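Local coordinates for branched-chain phosphotransacylase (Enterococcus faecalis, PDB 1YCO), which probably transfers acyl groups between coenzyme A and phosphate, as do other members of the phosphate acetyltransferase and butyryltransferase family, at residues 4-9 with 72-77; 8-13 with 44-49; 150-155 with 211-216; 99-104 with 134-139; 106-111 with 235-240. All blocks are in the same frame, centred on the assembly; numbering follows the deposited sequence.

Overall arrangement
The five contacts fall on two sheets. Interactions 1 and 2 belong to the five-stranded parallel sheet, share G8 and G9, and have centres about 9 Å apart. Interactions 3, 4 and 5 belong to the mixed sheet: 4 and 5 both use strand 101-107, and 4 touches 3 where helix 127-143 meets I151 and I215, centres about 14 Å apart. The centres of interactions 2 and 3 lie about 39 Å apart, on opposite sides of the chain's centre. Along the chain, interactions 1 and 2 close first; the segments of 4 and 5 then alternate, and 3 is nested within 5. The chain thus builds two alpha/beta halves, consistent with the two-domain plan of phosphotransacylases.

Interaction 1 (4-9 with 72-77); sequences VSIAGG and ILLKGI
I6 and L74 form the tight middle of this contact between neighbouring parallel strands. Their side chains lie side by side, pointing the same way, and I6 CG2 touches L74 CD2 at 3.7 Å. L74 CG stands anti to the backbone N (chi1 -173°), which carries the leucine along I6 and onto the face where L17 of helix 12-24 packs against it. On the other face S5 and L73 pair, with S5 OG 4.0 Å from L73 CD1; the hydroxyl itself is hydrogen-bonded to A61 O. The backbone ladder runs from S5 N to I72 O (3.1 Å), through L74 N to S5 O (2.9 Å), to A7 N and L74 O (3.0 Å). In the parallel alpha/beta sheet, strand 2-7 holds the middle place: 72-75 pairs with one edge and 29-35 with the other. Past A7 the ladder gives way to loops. G76 N reaches A7 O by a weak, bent bond, whereas I77 N meets G8 O at 2.7 Å over an almost straight N-H (171°), although it comes in tilted from the carbonyl plane. The looser side lies here, where K75 and I77 are partly exposed. K75 stands on the A7 face, and its ammonium group bonds chiefly to I78 O, while I77 rests on Q11 and E13. Main-chain bonds therefore set the strand register, apolar branches fill the face beneath helix 12-24, and the last strong bond carries the pairing beyond both strands, tying together the two loops that follow them.

Interaction 2 (8-13 with 44-49); sequences GGSQPE and NLWKYV
W46 and Y48, rings from the start of strand 47-50, pack against G9 and S10 in the loop between the end of strand 2-7 and helix 12-24; no hydrogen bond joins the two segments. The benzene end of the W46 indole does most of the touching, its CH2 lying 3.2 Å from G9 O and 3.9 Å from S10 CA. Both approaches to the ring are oblique. At chi1 59° the indole CG is wedged between the backbone N and the carbonyl carbon, which brings the benzene end to the loop, and NE1 is hydrogen-bonded to N39 OD1. Strand 47-50 is an outermost strand of this Rossmann-like sheet and is separated from strand 2-7 by strand 29-35, so W46 bridges the intervening strand, packing on F31 and V33 as well as on L15 and V18 of helix 12-24. The loop it meets is compact. S10 is the centre of an inverse gamma turn, closed by a weak bond of 2.7 Å from Q11 N to G9 O, and Q11 takes the N-cap position of the helix. Y48 comes to the same serine with its CE1 corner, 3.6 Å from S10 OG and 3.8 Å from S10 CB. Neither hydroxyl is spent on the other: S10 OG pairs with E38 O and Y48 OH with N37 O, two carbonyls of the loop after strand 29-35.

Interaction 3 (150-155 with 211-216); sequences KIALLS and GDADIL
I151 pairs with I215 and A152 with L216 in parallel register, as neighbouring strands 150-154 and 215-217 of the mixed sheet in this alpha/beta fold. A152 N bonds to I215 O at 3.1 Å. Where segment 211-216 enters the sheet, K150 O is gripped twice: I215 N approaches almost in line with the carbonyl bond at 2.9 Å, and D214 N comes in bent and tilted from the carbonyl plane at 2.8 Å. The D214 side chain returns the grip. Its CG, anti to the carbonyl carbon (chi1 -60°), turns OD2 back to take K150 N at 2.8 Å through the anti lone pair, over a nearly straight N-H (170°). The K150 backbone thus has both its donor and its acceptor bound by one residue. Apolar branches divide between the faces. I151 and I215 run side by side under helix 127-143, where I151 CG1 lies 4.1 Å from I215 CD1, while A152 CB meets A213 CB on the other face, where L216 and L154 also pack on A194 of helix 191-195. At the partly exposed end the extended K150 chain crosses D212 at a slant, with its methylenes next to the carboxylate, whose OD1 is held by M210 N. The salt bridge closes at 2.7 Å, K150 NZ meeting D212 OD2 on the syn side, 19° out of the carboxylate plane.

Interaction 4 (99-104 with 134-139); sequences ILSHVA and VENAKE
N136 turns its flat amide edge-on to the chain that leads into strand 101-107, so that both hydrogens of ND2 are used. One goes to I99 O at 3.1 Å and the other to S101 OG at 3.0 Å, and both acceptors lie close to the amide plane, about 118° apart as seen from ND2. At chi1 -82° the amide of N136 leans away from its own carbonyl carbon and across to the strand. S101 takes its N-H with OG tucked between its own backbone N and carbonyl carbon (chi1 65°), where S101 OG also lies 3.4 Å from N136 CB. Helix 127-143 packs here on one face of the mixed alpha/beta sheet, and S101 and V103 pair through their backbones with strand 238-244 on that sheet, V244 touching N136 as well. The other end of the amide is bound through solvent: a water molecule accepts from I99 N at 3.0 Å and donates to N136 OD1 at 2.9 Å. I99 is therefore joined to this asparagine by its carbonyl directly and by its N-H through the water. At the next helix residue, and two further along the strand, the contact is apolar, V103 CG2 reaching A137 CB at 4.2 Å beside T117.

Interaction 5 (106-111 with 235-240); sequences VELPAG and GHAKVG
G235 opens the contact with its carbonyl: P109 CG stands 3.4 Å from G235 O, at the end of helix 221-234. H236, the first residue to leave helical angles, adopts positive phi (63°), and H236 CB rests 4.0 Å from P109 CG, the two side chains crossing at about a right angle. A237 then drops its methyl into the apolar side of the contact. A237 CB lies 3.7 Å from L108 CD2 and 3.9 Å from V106 CG1, while L231 of the preceding helix touches it too. L108 also packs on F234 of the second subunit, so the loop leaving strand 101-107 reaches the subunit interface. K238 begins the regular antiparallel pairing of strands 238-244 and 101-107. It forms a hydrogen-bonded pair with E107, K238 N giving to E107 O at 2.9 Å and E107 N to K238 O at 2.8 Å. On the E107 and K238 face the two side chains cross at a slant: E107 is extended, K238 bends at chi3 (-61°), and the salt bridge between E107 OE1 and K238 NZ is long at 3.7 Å. V239 returns to the buried face, opposite V106 in a non-hydrogen-bonded pair, with Y228 and T232 of the helix behind it. G240 carries the pairing on to M105. Chemically the two faces differ: valines and A237 are packed under helix 221-234, whereas on the solvent side the E107 and K238 charges probably add little strength, and the two backbone bonds supply the firm polar link.

Interaction 1 (4-9 with 72-77)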
# COMPACT_ATOMS: atom_id res chain seq x y z
N VAL A 4 -12.44 -18.74 -24.52
CA VAL A 4 -11.94 -18.73 -23.15
C VAL A 4 -12.16 -20.08 -22.46
O VAL A 4 -13.26 -20.66 -22.47
CB VAL A 4 -12.63 -17.62 -22.29
CG1 VAL A 4 -11.99 -17.57 -20.91
CG2 VAL A 4 -12.51 -16.26 -22.97
N SER A 5 -11.10 -20.58 -21.84
CA SER A 5 -11.13 -21.85 -21.14
C SER A 5 -11.28 -21.58 -19.63
O SER A 5 -10.50 -20.83 -19.05
CB SER A 5 -9.83 -22.61 -21.44
OG SER A 5 -9.71 -23.81 -20.70
N ILE A 6 -12.27 -22.20 -19.00
CA ILE A 6 -12.49 -21.97 -17.58
C ILE A 6 -12.36 -23.23 -16.73
O ILE A 6 -13.10 -24.20 -16.92
CB ILE A 6 -13.89 -21.37 -17.34
CG1 ILE A 6 -14.08 -20.15 -18.25
CG2 ILE A 6 -14.06 -21.01 -15.86
CD1 ILE A 6 -15.34 -19.37 -18.01
N ALA A 7 -11.42 -23.20 -15.79
CA ALA A 7 -11.19 -24.34 -14.90
C ALA A 7 -12.11 -24.24 -13.69
O ALA A 7 -11.88 -23.43 -12.79
CB ALA A 7 -9.72 -24.37 -14.47
N GLY A 8 -13.13 -25.08 -13.67
CA GLY A 8 -14.08 -25.08 -12.58
C GLY A 8 -15.02 -23.90 -12.73
O GLY A 8 -15.29 -23.18 -11.77
N GLY A 9 -15.53 -23.71 -13.94
CA GLY A 9 -16.42 -22.59 -14.20
C GLY A 9 -17.90 -22.88 -14.18
O GLY A 9 -18.71 -21.99 -14.41
N ILE A 72 -7.30 -17.40 -23.79
CA ILE A 72 -7.27 -16.91 -22.42
C ILE A 72 -7.66 -18.02 -21.45
O ILE A 72 -8.58 -18.79 -21.70
CB ILE A 72 -8.25 -15.74 -22.22
CG1 ILE A 72 -7.84 -14.55 -23.09
CG2 ILE A 72 -8.26 -15.32 -20.75
CD1 ILE A 72 -8.90 -13.45 -23.15
N LEU A 73 -6.93 -18.11 -20.35
CA LEU A 73 -7.21 -19.10 -19.33
C LEU A 73 -7.81 -18.37 -18.13
O LEU A 73 -7.33 -17.30 -17.75
CB LEU A 73 -5.92 -19.81 -18.92
CG LEU A 73 -6.08 -20.92 -17.88
CD1 LEU A 73 -6.95 -22.03 -18.47
CD2 LEU A 73 -4.72 -21.47 -17.51
N LEU A 74 -8.86 -18.94 -17.55
CA LEU A 74 -9.53 -18.33 -16.42
C LEU A 74 -9.82 -19.34 -15.32
O LEU A 74 -10.44 -20.38 -15.56
CB LEU A 74 -10.82 -17.65 -16.88
CG LEU A 74 -11.62 -16.81 -15.88
CD1 LEU A 74 -12.40 -15.73 -16.64
CD2 LEU A 74 -12.57 -17.70 -15.08
N LYS A 75 -9.36 -19.04 -14.11
CA LYS A 75 -9.55 -19.92 -12.97
C LYS A 75 -10.88 -19.73 -12.25
O LYS A 75 -11.07 -18.75 -11.52
CB LYS A 75 -8.42 -19.72 -11.96
CG LYS A 75 -8.47 -20.68 -10.78
CD LYS A 75 -7.46 -20.32 -9.72
CE LYS A 75 -8.06 -19.40 -8.68
NZ LYS A 75 -9.13 -20.07 -7.89
N GLY A 76 -11.80 -20.67 -12.46
CA GLY A 76 -13.09 -20.61 -11.80
C GLY A 76 -12.91 -21.08 -10.37
O GLY A 76 -12.06 -20.54 -9.65
N ILE A 77 -13.68 -22.07 -9.94
CA ILE A 77 -13.55 -22.60 -8.58
C ILE A 77 -12.64 -23.83 -8.57
O ILE A 77 -13.05 -24.93 -8.92
CB ILE A 77 -14.93 -22.96 -7.99
CG1 ILE A 77 -15.78 -21.69 -7.87
CG2 ILE A 77 -14.77 -23.60 -6.61
CD1 ILE A 77 -17.15 -21.93 -7.28

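Interaction 2 (8-13 with 44-49)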
# COMPACT_ATOMS: atom_id res chain seq x y z
N GLY A 8 -13.13 -25.08 -13.67
CA GLY A 8 -14.08 -25.08 -12.58
C GLY A 8 -15.02 -23.90 -12.73
O GLY A 8 -15.29 -23.18 -11.77
N GLY A 9 -15.53 -23.71 -13.94
CA GLY A 9 -16.42 -22.59 -14.20
C GLY A 9 -17.90 -22.88 -14.18
O GLY A 9 -18.71 -21.99 -14.41
N SER A 10 -18.28 -24.12 -13.90
CA SER A 10 -19.70 -24.44 -13.87
C SER A 10 -20.29 -24.01 -12.53
O SER A 10 -20.75 -24.84 -11.74
CB SER A 10 -19.92 -25.93 -14.09
OG SER A 10 -21.30 -26.20 -14.24
N GLN A 11 -20.30 -22.70 -12.29
CA GLN A 11 -20.81 -22.14 -11.05
C GLN A 11 -21.72 -20.93 -11.30
O GLN A 11 -21.48 -20.15 -12.22
CB GLN A 11 -19.63 -21.71 -10.18
CG GLN A 11 -18.52 -22.74 -10.11
CD GLN A 11 -18.91 -23.96 -9.28
OE1 GLN A 11 -18.14 -24.91 -9.16
NE2 GLN A 11 -20.10 -23.94 -8.70
N PRO A 12 -22.77 -20.76 -10.48
CA PRO A 12 -23.67 -19.62 -10.70
C PRO A 12 -22.93 -18.28 -10.68
O PRO A 12 -23.38 -17.30 -11.28
CB PRO A 12 -24.69 -19.76 -9.57
CG PRO A 12 -23.90 -20.39 -8.47
CD PRO A 12 -23.07 -21.43 -9.20
N GLU A 13 -21.78 -18.25 -10.01
CA GLU A 13 -20.96 -17.04 -9.94
C GLU A 13 -20.28 -16.83 -11.30
O GLU A 13 -20.23 -15.71 -11.82
CB GLU A 13 -19.89 -17.19 -8.86
CG GLU A 13 -20.40 -17.68 -7.50
CD GLU A 13 -20.40 -19.19 -7.38
OE1 GLU A 13 -19.40 -19.82 -7.80
OE2 GLU A 13 -21.40 -19.75 -6.86
N ASN A 44 -27.78 -22.62 -23.05
CA ASN A 44 -26.73 -23.09 -23.95
C ASN A 44 -25.59 -22.08 -24.16
O ASN A 44 -24.92 -22.10 -25.20
CB ASN A 44 -27.32 -23.48 -25.30
CG ASN A 44 -27.08 -24.94 -25.63
OD1 ASN A 44 -25.97 -25.46 -25.44
ND2 ASN A 44 -28.12 -25.62 -26.15
N LEU A 45 -25.38 -21.19 -23.19
CA LEU A 45 -24.33 -20.18 -23.27
C LEU A 45 -22.97 -20.83 -23.62
O LEU A 45 -22.59 -20.92 -24.78
CB LEU A 45 -24.21 -19.42 -21.94
CG LEU A 45 -25.48 -18.73 -21.42
CD1 LEU A 45 -25.21 -18.23 -20.01
CD2 LEU A 45 -25.88 -17.58 -22.33
N TRP A 46 -22.26 -21.28 -22.59
CA TRP A 46 -20.96 -21.93 -22.79
C TRP A 46 -21.09 -23.37 -23.26
O TRP A 46 -22.19 -23.87 -23.49
CB TRP A 46 -20.15 -21.92 -21.48
CG TRP A 46 -20.80 -22.63 -20.31
CD1 TRP A 46 -21.41 -23.86 -20.32
CD2 TRP A 46 -20.88 -22.16 -18.96
NE1 TRP A 46 -21.86 -24.17 -19.06
CE2 TRP A 46 -21.55 -23.15 -18.21
CE3 TRP A 46 -20.45 -20.99 -18.31
CZ2 TRP A 46 -21.80 -23.01 -16.84
CZ3 TRP A 46 -20.69 -20.85 -16.95
CH2 TRP A 46 -21.36 -21.86 -16.22
N LYS A 47 -19.94 -24.03 -23.40
CA LYS A 47 -19.84 -25.43 -23.79
C LYS A 47 -19.37 -26.23 -22.57
O LYS A 47 -18.16 -26.34 -22.32
CB LYS A 47 -18.82 -25.60 -24.92
CG LYS A 47 -19.31 -25.15 -26.31
CD LYS A 47 -20.07 -26.24 -27.08
CE LYS A 47 -21.37 -26.68 -26.38
NZ LYS A 47 -22.42 -25.61 -26.32
N TYR A 48 -20.32 -26.76 -21.80
CA TYR A 48 -20.01 -27.54 -20.59
C TYR A 48 -19.24 -28.83 -20.88
O TYR A 48 -19.48 -29.49 -21.88
CB TYR A 48 -21.32 -27.89 -19.86
CG TYR A 48 -21.12 -28.76 -18.63
CD1 TYR A 48 -20.61 -28.22 -17.45
CD2 TYR A 48 -21.44 -30.11 -18.65
CE1 TYR A 48 -20.41 -29.02 -16.31
CE2 TYR A 48 -21.24 -30.92 -17.53
CZ TYR A 48 -20.73 -30.37 -16.37
OH TYR A 48 -20.53 -31.17 -15.27
N VAL A 49 -18.32 -29.18 -19.99
CA VAL A 49 -17.54 -30.41 -20.13
C VAL A 49 -17.23 -30.98 -18.73
O VAL A 49 -16.43 -30.42 -17.99
CB VAL A 49 -16.20 -30.19 -20.87
CG1 VAL A 49 -15.46 -31.52 -21.00
CG2 VAL A 49 -16.43 -29.59 -22.24

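Interaction 3 (150-155 with 211-216)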
# COMPACT_ATOMS: atom_id res chain seq x y z
N LYS A 150 6.42 4.98 -19.27
CA LYS A 150 7.20 5.43 -18.13
C LYS A 150 7.02 4.40 -17.03
O LYS A 150 5.90 4.06 -16.64
CB LYS A 150 6.75 6.83 -17.68
CG LYS A 150 6.98 7.89 -18.76
CD LYS A 150 6.76 9.30 -18.27
CE LYS A 150 6.86 10.28 -19.45
NZ LYS A 150 7.07 11.71 -19.01
N ILE A 151 8.15 3.89 -16.55
CA ILE A 151 8.18 2.86 -15.52
C ILE A 151 8.88 3.36 -14.27
O ILE A 151 10.10 3.56 -14.23
CB ILE A 151 8.89 1.60 -16.05
CG1 ILE A 151 8.23 1.21 -17.39
CG2 ILE A 151 8.79 0.47 -15.04
CD1 ILE A 151 8.87 0.03 -18.10
N ALA A 152 8.07 3.58 -13.25
CA ALA A 152 8.52 4.06 -11.98
C ALA A 152 8.77 2.92 -10.99
O ALA A 152 7.90 2.08 -10.75
CB ALA A 152 7.49 5.04 -11.40
N LEU A 153 9.98 2.92 -10.44
CA LEU A 153 10.38 1.93 -9.45
C LEU A 153 10.09 2.58 -8.10
O LEU A 153 10.82 3.46 -7.64
CB LEU A 153 11.87 1.64 -9.60
CG LEU A 153 12.23 1.22 -11.03
CD1 LEU A 153 13.72 0.92 -11.13
CD2 LEU A 153 11.40 -0.02 -11.40
N LEU A 154 9.00 2.14 -7.49
CA LEU A 154 8.54 2.68 -6.21
C LEU A 154 9.34 2.35 -4.98
O LEU A 154 9.79 1.23 -4.79
CB LEU A 154 7.11 2.24 -5.96
CG LEU A 154 6.00 2.90 -6.77
CD1 LEU A 154 4.68 2.31 -6.30
CD2 LEU A 154 6.02 4.41 -6.54
N SER A 155 9.48 3.36 -4.12
CA SER A 155 10.18 3.21 -2.85
C SER A 155 9.62 4.26 -1.88
O SER A 155 8.99 5.22 -2.31
CB SER A 155 11.69 3.40 -3.04
OG SER A 155 12.37 3.14 -1.83
N GLY A 211 4.91 12.40 -11.90
CA GLY A 211 3.49 12.19 -11.69
C GLY A 211 2.72 11.68 -12.88
O GLY A 211 1.50 11.65 -12.83
N ASP A 212 3.43 11.27 -13.94
CA ASP A 212 2.80 10.75 -15.15
C ASP A 212 3.29 9.36 -15.56
O ASP A 212 3.38 9.08 -16.75
CB ASP A 212 2.99 11.75 -16.31
CG ASP A 212 4.45 11.84 -16.78
OD1 ASP A 212 5.36 11.45 -16.01
OD2 ASP A 212 4.68 12.33 -17.92
N ALA A 213 3.58 8.49 -14.60
CA ALA A 213 4.07 7.14 -14.89
C ALA A 213 2.99 6.25 -15.49
O ALA A 213 1.81 6.36 -15.14
CB ALA A 213 4.61 6.50 -13.64
N ASP A 214 3.39 5.37 -16.40
CA ASP A 214 2.44 4.47 -17.04
C ASP A 214 2.38 3.10 -16.36
O ASP A 214 1.39 2.36 -16.47
CB ASP A 214 2.81 4.31 -18.51
CG ASP A 214 2.77 5.62 -19.24
OD1 ASP A 214 1.67 6.20 -19.33
OD2 ASP A 214 3.83 6.08 -19.70
N ILE A 215 3.46 2.77 -15.67
CA ILE A 215 3.56 1.51 -14.98
C ILE A 215 4.23 1.75 -13.64
O ILE A 215 5.26 2.43 -13.55
CB ILE A 215 4.42 0.51 -15.75
CG1 ILE A 215 3.82 0.26 -17.13
CG2 ILE A 215 4.56 -0.80 -14.95
CD1 ILE A 215 4.67 -0.62 -18.02
N LEU A 216 3.66 1.17 -12.60
CA LEU A 216 4.25 1.30 -11.28
C LEU A 216 4.78 -0.09 -10.95
O LEU A 216 4.11 -1.08 -11.18
CB LEU A 216 3.19 1.72 -10.27
CG LEU A 216 2.40 3.02 -10.50
CD1 LEU A 216 1.38 3.21 -9.37
CD2 LEU A 216 3.36 4.21 -10.56

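Interaction 4 (99-104 with 134-139)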
# COMPACT_ATOMS: atom_id res chain seq x y z
N ILE A 99 10.41 -15.39 -16.72
CA ILE A 99 9.66 -15.61 -15.49
C ILE A 99 8.19 -15.17 -15.62
O ILE A 99 7.84 -14.42 -16.53
CB ILE A 99 10.24 -14.81 -14.31
CG1 ILE A 99 9.82 -13.35 -14.41
CG2 ILE A 99 11.77 -14.90 -14.29
CD1 ILE A 99 9.14 -12.83 -13.16
N LEU A 100 7.35 -15.66 -14.71
CA LEU A 100 5.95 -15.28 -14.70
C LEU A 100 5.79 -14.13 -13.70
O LEU A 100 6.50 -14.07 -12.70
CB LEU A 100 5.07 -16.46 -14.25
CG LEU A 100 5.00 -17.72 -15.14
CD1 LEU A 100 4.14 -18.78 -14.46
CD2 LEU A 100 4.42 -17.36 -16.50
N SER A 101 4.86 -13.24 -13.98
CA SER A 101 4.61 -12.13 -13.09
C SER A 101 3.12 -11.81 -13.15
O SER A 101 2.39 -12.37 -13.96
CB SER A 101 5.42 -10.89 -13.53
OG SER A 101 5.03 -10.39 -14.80
N HIS A 102 2.67 -10.92 -12.28
CA HIS A 102 1.28 -10.53 -12.32
C HIS A 102 1.29 -9.06 -12.62
O HIS A 102 2.11 -8.29 -12.11
CB HIS A 102 0.59 -10.81 -10.99
CG HIS A 102 -0.86 -10.45 -10.98
ND1 HIS A 102 -1.31 -9.15 -10.94
CD2 HIS A 102 -1.98 -11.22 -11.03
CE1 HIS A 102 -2.63 -9.13 -10.96
NE2 HIS A 102 -3.06 -10.38 -11.02
N VAL A 103 0.37 -8.67 -13.49
CA VAL A 103 0.23 -7.29 -13.91
C VAL A 103 -1.24 -6.90 -13.83
O VAL A 103 -2.11 -7.64 -14.28
CB VAL A 103 0.71 -7.08 -15.36
CG1 VAL A 103 0.33 -5.68 -15.86
CG2 VAL A 103 2.22 -7.28 -15.45
N ALA A 104 -1.50 -5.73 -13.27
CA ALA A 104 -2.85 -5.23 -13.12
C ALA A 104 -3.00 -3.90 -13.85
O ALA A 104 -2.05 -3.12 -13.96
CB ALA A 104 -3.19 -5.04 -11.64
N VAL A 134 9.81 -5.85 -14.96
CA VAL A 134 9.70 -4.64 -15.74
C VAL A 134 9.48 -5.03 -17.21
O VAL A 134 8.54 -4.58 -17.84
CB VAL A 134 10.99 -3.77 -15.59
CG1 VAL A 134 10.94 -2.58 -16.53
CG2 VAL A 134 11.12 -3.30 -14.15
N GLU A 135 10.34 -5.91 -17.73
CA GLU A 135 10.21 -6.37 -19.10
C GLU A 135 8.79 -6.88 -19.40
O GLU A 135 8.18 -6.46 -20.38
CB GLU A 135 11.23 -7.46 -19.37
CG GLU A 135 12.66 -7.01 -19.15
CD GLU A 135 13.10 -5.98 -20.18
OE1 GLU A 135 12.36 -5.00 -20.41
OE2 GLU A 135 14.20 -6.16 -20.75
N ASN A 136 8.27 -7.76 -18.55
CA ASN A 136 6.92 -8.30 -18.72
C ASN A 136 5.86 -7.18 -18.81
O ASN A 136 5.03 -7.17 -19.74
CB ASN A 136 6.57 -9.27 -17.57
CG ASN A 136 7.13 -10.70 -17.77
OD1 ASN A 136 8.04 -10.92 -18.58
ND2 ASN A 136 6.60 -11.65 -17.01
N ALA A 137 5.90 -6.23 -17.86
CA ALA A 137 4.96 -5.11 -17.84
C ALA A 137 5.20 -4.16 -19.01
O ALA A 137 4.25 -3.59 -19.55
CB ALA A 137 5.04 -4.35 -16.51
N LYS A 138 6.46 -4.01 -19.40
CA LYS A 138 6.78 -3.15 -20.54
C LYS A 138 6.17 -3.73 -21.80
O LYS A 138 5.69 -3.00 -22.66
CB LYS A 138 8.29 -3.03 -20.75
CG LYS A 138 8.65 -2.19 -21.98
CD LYS A 138 10.07 -2.44 -22.51
CE LYS A 138 10.20 -3.82 -23.13
NZ LYS A 138 11.59 -4.16 -23.59
N GLU A 139 6.19 -5.05 -21.92
CA GLU A 139 5.65 -5.71 -23.10
C GLU A 139 4.13 -5.61 -23.14
O GLU A 139 3.55 -5.39 -24.21
CB GLU A 139 6.09 -7.17 -23.14
CG GLU A 139 7.60 -7.33 -23.14
CD GLU A 139 8.06 -8.77 -23.22
OE1 GLU A 139 7.43 -9.64 -22.56
OE2 GLU A 139 9.06 -9.03 -23.91
O HOH W 1 10.30 -12.51 -17.69

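Interaction 5 (106-111 with 235-240)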
# COMPACT_ATOMS: atom_id res chain seq x y z
N VAL A 106 -5.05 -0.40 -13.74
CA VAL A 106 -5.80 0.45 -12.82
C VAL A 106 -6.38 1.71 -13.49
O VAL A 106 -5.67 2.44 -14.18
CB VAL A 106 -4.90 0.93 -11.65
CG1 VAL A 106 -5.73 1.62 -10.59
CG2 VAL A 106 -4.14 -0.25 -11.06
N GLU A 107 -7.67 1.95 -13.28
CA GLU A 107 -8.33 3.11 -13.85
C GLU A 107 -8.91 3.96 -12.72
O GLU A 107 -9.82 3.53 -12.00
CB GLU A 107 -9.43 2.69 -14.81
CG GLU A 107 -8.91 2.03 -16.09
CD GLU A 107 -10.02 1.63 -17.06
OE1 GLU A 107 -10.87 2.50 -17.39
OE2 GLU A 107 -10.04 0.46 -17.50
N LEU A 108 -8.39 5.18 -12.57
CA LEU A 108 -8.86 6.09 -11.54
C LEU A 108 -10.08 6.90 -11.98
O LEU A 108 -10.33 7.04 -13.18
CB LEU A 108 -7.72 7.02 -11.12
CG LEU A 108 -6.57 6.29 -10.43
CD1 LEU A 108 -5.45 7.28 -10.18
CD2 LEU A 108 -7.05 5.65 -9.13
N PRO A 109 -10.85 7.43 -11.01
CA PRO A 109 -12.07 8.22 -11.20
C PRO A 109 -12.12 9.13 -12.43
O PRO A 109 -12.97 8.95 -13.31
CB PRO A 109 -12.16 9.00 -9.90
CG PRO A 109 -11.74 7.97 -8.92
CD PRO A 109 -10.52 7.35 -9.58
N ALA A 110 -11.23 10.13 -12.49
CA ALA A 110 -11.21 11.02 -13.63
C ALA A 110 -10.81 10.20 -14.85
O ALA A 110 -11.66 9.58 -15.49
CB ALA A 110 -10.22 12.16 -13.40
N GLY A 111 -9.52 10.17 -15.17
CA GLY A 111 -9.07 9.39 -16.31
C GLY A 111 -7.71 8.75 -16.13
O GLY A 111 -7.28 7.97 -16.97
N GLY A 235 -10.21 4.21 -3.20
CA GLY A 235 -9.93 5.07 -4.34
C GLY A 235 -10.96 5.07 -5.46
O GLY A 235 -10.87 5.90 -6.36
N HIS A 236 -11.94 4.16 -5.42
CA HIS A 236 -12.98 4.05 -6.46
C HIS A 236 -12.36 3.68 -7.79
O HIS A 236 -12.89 4.01 -8.84
CB HIS A 236 -13.75 5.37 -6.63
CG HIS A 236 -14.53 5.77 -5.42
ND1 HIS A 236 -15.68 5.12 -5.03
CD2 HIS A 236 -14.28 6.70 -4.47
CE1 HIS A 236 -16.10 5.62 -3.89
NE2 HIS A 236 -15.27 6.59 -3.52
N ALA A 237 -11.22 3.01 -7.74
CA ALA A 237 -10.53 2.62 -8.95
C ALA A 237 -11.03 1.30 -9.50
O ALA A 237 -11.46 0.42 -8.74
CB ALA A 237 -9.04 2.55 -8.68
N LYS A 238 -10.99 1.18 -10.82
CA LYS A 238 -11.37 -0.06 -11.49
C LYS A 238 -10.05 -0.79 -11.70
O LYS A 238 -9.08 -0.19 -12.17
CB LYS A 238 -12.07 0.23 -12.82
CG LYS A 238 -13.39 0.98 -12.66
CD LYS A 238 -14.22 1.00 -13.94
CE LYS A 238 -13.50 1.69 -15.09
NZ LYS A 238 -14.31 1.68 -16.33
N VAL A 239 -10.00 -2.06 -11.33
CA VAL A 239 -8.77 -2.83 -11.45
C VAL A 239 -9.00 -4.20 -12.07
O VAL A 239 -9.99 -4.86 -11.76
CB VAL A 239 -8.11 -3.03 -10.07
CG1 VAL A 239 -6.78 -3.71 -10.24
CG2 VAL A 239 -7.93 -1.69 -9.38
N GLY A 240 -8.08 -4.59 -12.94
CA GLY A 240 -8.15 -5.89 -13.60
C GLY A 240 -6.75 -6.48 -13.60
O GLY A 240 -5.76 -5.77 -13.77